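Local coordinates for TetR family transcriptional regulator (Clostridium perfringens, PDB 6AZH), which probably binds DNA as a TetR-family transcriptional regulator, putatively controlling fatty acid metabolism genes, at residues A[122-134]-A[145-157]. Numbering follows the deposited sequence.
Sequences ITEYIEGIERILK and CDISLLAHSLFGS
A chi1 of -179° swings the Phe-155 ring away from its own backbone N and into the hole formed by Ile-122, Tyr-125, Ile-126 and Ile-129. Methyl CG2 of Ile-122 lies over one face of the phenyl ring, 3.8 Å from Phe-155 CZ, a CH-pi contact. Tyr-125 CE2 comes instead to the edge of that ring, 3.9 Å from Phe-155 CD1, while the phenol hydroxyl is hydrogen-bonded to Gln-90 of helix 79-96. Ile-126 lies between two rings: CG1 packs on Phe-155 CB, and the end of the chain crosses His-152 at about a right angle, Ile-126 CD1 making a CH-pi contact over a face of the imidazole, 3.7 Å from His-152 CD2. His-152 ND1 donates in its ring plane to Ser-148 O (2.9 Å), which also takes the backbone N of His-152 from the opposite face of the carbonyl; this fixes the ring's rotation, whereas NE2 is buried without a modelled partner. Where the backbones run closest, at Glu-130 and Ala-151, Ala-151 CB fits among Ile-126, Ile-129, Glu-130 and Leu-133, only 3.4 Å from Glu-130 CG. Leu-133 in turn fills the hole between Ile-147, Leu-150, Ala-151 and Leu-154, its CD2 meeting Leu-154 CD1 tip to tip at 4.1 Å. These knobs-into-holes join helices 113-138 and 147-165 of the TetR C-terminal domain; the axes of 122-134 and 147-157 come within 8.8 Å, their N-to-C directions at 118°. The extended chain of Glu-130 brings its carboxylate to Ser-148, with a weak hydrogen bond from Ser-148 OG to Glu-130 OE2 (3.3 Å); its stronger partner is Arg-168 of the second subunit, in a salt bridge, while Tyr-164 of that subunit meets the His-152 ring. The chemistry thus grades from a largely apolar interior to a dimer-interface carboxylate, whose negative charge the arginine probably stabilises.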
loop_
_atom_site.group_PDB
_atom_site.type_symbol
_atom_site.label_atom_id
_atom_site.label_comp_id
_atom_site.label_asym_id
_atom_site.label_seq_id
_atom_site.Cartn_x
_atom_site.Cartn_y
_atom_site.Cartn_z
ATOM N N ILE A 122 -9.936 -2.401 -8.689
ATOM C CA ILE A 122 -8.800 -3.205 -8.244
ATOM C C ILE A 122 -9.257 -4.614 -7.892
ATOM O O ILE A 122 -8.562 -5.601 -8.179
ATOM C CB ILE A 122 -8.107 -2.504 -7.058
ATOM C CG1 ILE A 122 -7.523 -1.151 -7.514
ATOM C CG2 ILE A 122 -7.061 -3.394 -6.416
ATOM C CD1 ILE A 122 -6.494 -1.250 -8.623
ATOM N N THR A 123 -10.432 -4.730 -7.271
ATOM C CA THR A 123 -10.972 -6.043 -6.914
ATOM C C THR A 123 -11.184 -6.902 -8.148
ATOM O O THR A 123 -10.854 -8.097 -8.142
ATOM C CB THR A 123 -12.279 -5.872 -6.131
ATOM O OG1 THR A 123 -11.983 -5.297 -4.855
ATOM C CG2 THR A 123 -12.980 -7.221 -5.904
ATOM N N GLU A 124 -11.725 -6.310 -9.222
ATOM C CA GLU A 124 -11.819 -7.014 -10.499
ATOM C C GLU A 124 -10.472 -7.580 -10.933
ATOM O O GLU A 124 -10.385 -8.731 -11.384
ATOM C CB GLU A 124 -12.363 -6.079 -11.579
ATOM C CG GLU A 124 -13.851 -5.787 -11.454
ATOM C CD GLU A 124 -14.314 -4.687 -12.406
ATOM O OE1 GLU A 124 -13.552 -4.323 -13.326
ATOM O OE2 GLU A 124 -15.444 -4.184 -12.228
ATOM N N TYR A 125 -9.406 -6.788 -10.816
ATOM C CA TYR A 125 -8.080 -7.299 -11.141
ATOM C C TYR A 125 -7.683 -8.435 -10.203
ATOM O O TYR A 125 -7.187 -9.477 -10.649
ATOM C CB TYR A 125 -7.046 -6.171 -11.092
ATOM C CG TYR A 125 -5.631 -6.644 -11.340
ATOM C CD1 TYR A 125 -5.150 -6.805 -12.634
ATOM C CD2 TYR A 125 -4.776 -6.944 -10.286
ATOM C CE1 TYR A 125 -3.878 -7.237 -12.867
ATOM C CE2 TYR A 125 -3.493 -7.384 -10.516
ATOM C CZ TYR A 125 -3.050 -7.528 -11.813
ATOM O OH TYR A 125 -1.766 -7.970 -12.056
ATOM N N ILE A 126 -7.889 -8.253 -8.894
ATOM C CA ILE A 126 -7.463 -9.263 -7.921
ATOM C C ILE A 126 -8.221 -10.577 -8.117
ATOM O O ILE A 126 -7.685 -11.658 -7.840
ATOM C CB ILE A 126 -7.610 -8.699 -6.491
ATOM C CG1 ILE A 126 -6.599 -7.573 -6.272
ATOM C CG2 ILE A 126 -7.413 -9.785 -5.416
ATOM C CD1 ILE A 126 -6.789 -6.821 -4.988
ATOM N N GLU A 127 -9.454 -10.516 -8.633
ATOM C CA GLU A 127 -10.197 -11.748 -8.895
ATOM C C GLU A 127 -9.510 -12.619 -9.935
ATOM O O GLU A 127 -9.650 -13.847 -9.903
ATOM C CB GLU A 127 -11.625 -11.421 -9.339
ATOM C CG GLU A 127 -12.533 -11.061 -8.179
ATOM C CD GLU A 127 -13.794 -10.341 -8.621
ATOM O OE1 GLU A 127 -13.981 -10.143 -9.844
ATOM O OE2 GLU A 127 -14.591 -9.970 -7.736
ATOM N N GLY A 128 -8.781 -12.017 -10.876
ATOM C CA GLY A 128 -7.993 -12.824 -11.797
ATOM C C GLY A 128 -6.904 -13.607 -11.084
ATOM O O GLY A 128 -6.670 -14.779 -11.390
ATOM N N ILE A 129 -6.227 -12.967 -10.121
ATOM C CA ILE A 129 -5.246 -13.667 -9.293
ATOM C C ILE A 129 -5.910 -14.806 -8.532
ATOM O O ILE A 129 -5.368 -15.915 -8.447
ATOM C CB ILE A 129 -4.541 -12.687 -8.327
ATOM C CG1 ILE A 129 -3.763 -11.604 -9.099
ATOM C CG2 ILE A 129 -3.605 -13.452 -7.351
ATOM C CD1 ILE A 129 -3.274 -10.439 -8.212
ATOM N N GLU A 130 -7.094 -14.555 -7.965
ATOM C CA GLU A 130 -7.808 -15.619 -7.261
ATOM C C GLU A 130 -8.077 -16.798 -8.179
ATOM O O GLU A 130 -7.958 -17.958 -7.761
ATOM C CB GLU A 130 -9.120 -15.100 -6.683
ATOM C CG GLU A 130 -8.898 -14.020 -5.643
ATOM C CD GLU A 130 -10.176 -13.425 -5.095
ATOM O OE1 GLU A 130 -11.264 -13.954 -5.395
ATOM O OE2 GLU A 130 -10.079 -12.419 -4.362
ATOM N N ARG A 131 -8.425 -16.529 -9.440
ATOM C CA ARG A 131 -8.712 -17.625 -10.361
ATOM C C ARG A 131 -7.484 -18.503 -10.588
ATOM O O ARG A 131 -7.601 -19.730 -10.626
ATOM C CB ARG A 131 -9.243 -17.079 -11.685
ATOM C CG ARG A 131 -10.633 -16.445 -11.560
ATOM C CD ARG A 131 -11.255 -16.202 -12.911
ATOM N NE ARG A 131 -10.613 -15.100 -13.618
ATOM C CZ ARG A 131 -10.957 -13.819 -13.474
ATOM N NH1 ARG A 131 -11.938 -13.476 -12.649
ATOM N NH2 ARG A 131 -10.322 -12.882 -14.156
ATOM N N ILE A 132 -6.303 -17.900 -10.751
ATOM C CA ILE A 132 -5.094 -18.705 -10.925
ATOM C C ILE A 132 -4.813 -19.513 -9.667
ATOM O O ILE A 132 -4.457 -20.701 -9.741
ATOM C CB ILE A 132 -3.895 -17.819 -11.314
ATOM C CG1 ILE A 132 -4.175 -17.093 -12.636
ATOM C CG2 ILE A 132 -2.593 -18.649 -11.414
ATOM C CD1 ILE A 132 -3.182 -15.995 -12.929
ATOM N N LEU A 133 -4.986 -18.894 -8.489
ATOM C CA LEU A 133 -4.730 -19.610 -7.240
ATOM C C LEU A 133 -5.674 -20.792 -7.085
ATOM O O LEU A 133 -5.256 -21.874 -6.658
ATOM C CB LEU A 133 -4.855 -18.669 -6.040
ATOM C CG LEU A 133 -3.786 -17.570 -5.963
ATOM C CD1 LEU A 133 -4.137 -16.542 -4.870
ATOM C CD2 LEU A 133 -2.391 -18.134 -5.744
ATOM N N LYS A 134 -6.950 -20.610 -7.433
ATOM C CA LYS A 134 -7.903 -21.714 -7.312
ATOM C C LYS A 134 -7.472 -22.905 -8.161
ATOM O O LYS A 134 -7.490 -24.055 -7.701
ATOM C CB LYS A 134 -9.302 -21.254 -7.712
ATOM C CG LYS A 134 -10.362 -22.315 -7.496
ATOM C CD LYS A 134 -11.756 -21.782 -7.841
ATOM C CE LYS A 134 -12.838 -22.666 -7.219
ATOM N NZ LYS A 134 -14.206 -22.126 -7.472
ATOM N N CYS A 145 -5.567 -22.795 1.295
ATOM C CA CYS A 145 -5.499 -21.614 2.148
ATOM C C CYS A 145 -6.639 -20.691 1.758
ATOM O O CYS A 145 -7.379 -20.953 0.807
ATOM C CB CYS A 145 -4.155 -20.901 2.006
ATOM S SG CYS A 145 -3.902 -20.303 0.320
ATOM N N ASP A 146 -6.767 -19.602 2.506
ATOM C CA ASP A 146 -7.713 -18.549 2.188
ATOM C C ASP A 146 -7.270 -17.862 0.900
ATOM O O ASP A 146 -6.303 -17.093 0.900
ATOM C CB ASP A 146 -7.777 -17.572 3.359
ATOM C CG ASP A 146 -8.930 -16.601 3.246
ATOM O OD1 ASP A 146 -9.218 -16.150 2.122
ATOM O OD2 ASP A 146 -9.550 -16.285 4.289
ATOM N N ILE A 147 -7.994 -18.126 -0.190
ATOM C CA ILE A 147 -7.583 -17.684 -1.520
ATOM C C ILE A 147 -7.656 -16.168 -1.644
ATOM O O ILE A 147 -6.742 -15.528 -2.178
ATOM C CB ILE A 147 -8.454 -18.358 -2.588
ATOM C CG1 ILE A 147 -8.108 -19.841 -2.676
ATOM C CG2 ILE A 147 -8.255 -17.683 -3.921
ATOM C CD1 ILE A 147 -8.996 -20.620 -3.653
ATOM N N SER A 148 -8.768 -15.579 -1.205
ATOM C CA SER A 148 -8.920 -14.130 -1.291
ATOM C C SER A 148 -7.858 -13.414 -0.463
ATOM O O SER A 148 -7.280 -12.415 -0.911
ATOM C CB SER A 148 -10.314 -13.721 -0.840
ATOM O OG SER A 148 -11.274 -14.080 -1.817
ATOM N N LEU A 149 -7.608 -13.896 0.753
ATOM C CA LEU A 149 -6.548 -13.320 1.570
ATOM C C LEU A 149 -5.210 -13.403 0.848
ATOM O O LEU A 149 -4.465 -12.419 0.793
ATOM C CB LEU A 149 -6.485 -14.034 2.925
ATOM C CG LEU A 149 -5.487 -13.491 3.943
ATOM C CD1 LEU A 149 -5.792 -12.027 4.223
ATOM C CD2 LEU A 149 -5.519 -14.283 5.248
ATOM N N LEU A 150 -4.891 -14.574 0.284
ATOM C CA LEU A 150 -3.626 -14.729 -0.429
ATOM C C LEU A 150 -3.560 -13.813 -1.648
ATOM O O LEU A 150 -2.557 -13.122 -1.862
ATOM C CB LEU A 150 -3.430 -16.188 -0.845
ATOM C CG LEU A 150 -2.135 -16.468 -1.607
ATOM C CD1 LEU A 150 -0.918 -15.977 -0.818
ATOM C CD2 LEU A 150 -2.015 -17.966 -1.890
ATOM N N ALA A 151 -4.627 -13.785 -2.454
ATOM C CA ALA A 151 -4.606 -12.954 -3.655
ATOM C C ALA A 151 -4.377 -11.490 -3.308
ATOM O O ALA A 151 -3.667 -10.779 -4.027
ATOM C CB ALA A 151 -5.901 -13.107 -4.442
ATOM N N HIS A 152 -4.960 -11.020 -2.202
ATOM C CA HIS A 152 -4.702 -9.634 -1.815
ATOM C C HIS A 152 -3.264 -9.442 -1.361
ATOM O O HIS A 152 -2.688 -8.374 -1.582
ATOM C CB HIS A 152 -5.666 -9.194 -0.716
ATOM C CG HIS A 152 -7.001 -8.778 -1.239
ATOM N ND1 HIS A 152 -7.935 -9.686 -1.681
ATOM C CD2 HIS A 152 -7.545 -7.552 -1.425
ATOM C CE1 HIS A 152 -9.011 -9.037 -2.099
ATOM N NE2 HIS A 152 -8.800 -7.743 -1.952
ATOM N N SER A 153 -2.667 -10.465 -0.742
ATOM C CA SER A 153 -1.257 -10.408 -0.385
ATOM C C SER A 153 -0.378 -10.349 -1.623
ATOM O O SER A 153 0.661 -9.678 -1.617
ATOM C CB SER A 153 -0.871 -11.622 0.474
ATOM O OG SER A 153 -1.378 -11.464 1.784
ATOM N N LEU A 154 -0.757 -11.069 -2.683
ATOM C CA LEU A 154 0.040 -11.047 -3.906
ATOM C C LEU A 154 -0.058 -9.698 -4.595
ATOM O O LEU A 154 0.947 -9.178 -5.094
ATOM C CB LEU A 154 -0.397 -12.156 -4.863
ATOM C CG LEU A 154 -0.301 -13.578 -4.331
ATOM C CD1 LEU A 154 -0.461 -14.539 -5.492
ATOM C CD2 LEU A 154 1.018 -13.765 -3.614
ATOM N N PHE A 155 -1.257 -9.103 -4.622
ATOM C CA PHE A 155 -1.369 -7.736 -5.108
ATOM C C PHE A 155 -0.614 -6.773 -4.194
ATOM O O PHE A 155 0.082 -5.867 -4.668
ATOM C CB PHE A 155 -2.834 -7.319 -5.217
ATOM C CG PHE A 155 -3.007 -5.923 -5.737
ATOM C CD1 PHE A 155 -2.890 -5.664 -7.094
ATOM C CD2 PHE A 155 -3.245 -4.870 -4.866
ATOM C CE1 PHE A 155 -3.021 -4.370 -7.579
ATOM C CE2 PHE A 155 -3.375 -3.581 -5.340
ATOM C CZ PHE A 155 -3.270 -3.334 -6.697
ATOM N N GLY A 156 -0.726 -6.973 -2.877
ATOM C CA GLY A 156 -0.080 -6.111 -1.905
ATOM C C GLY A 156 1.433 -6.090 -1.983
ATOM O O GLY A 156 2.043 -5.109 -1.549
ATOM N N SER A 157 2.054 -7.133 -2.544
ATOM C CA SER A 157 3.489 -7.066 -2.823
ATOM C C SER A 157 3.839 -5.871 -3.711
ATOM O O SER A 157 4.941 -5.321 -3.600
ATOM C CB SER A 157 3.988 -8.365 -3.459
ATOM O OG SER A 157 3.607 -8.487 -4.826
#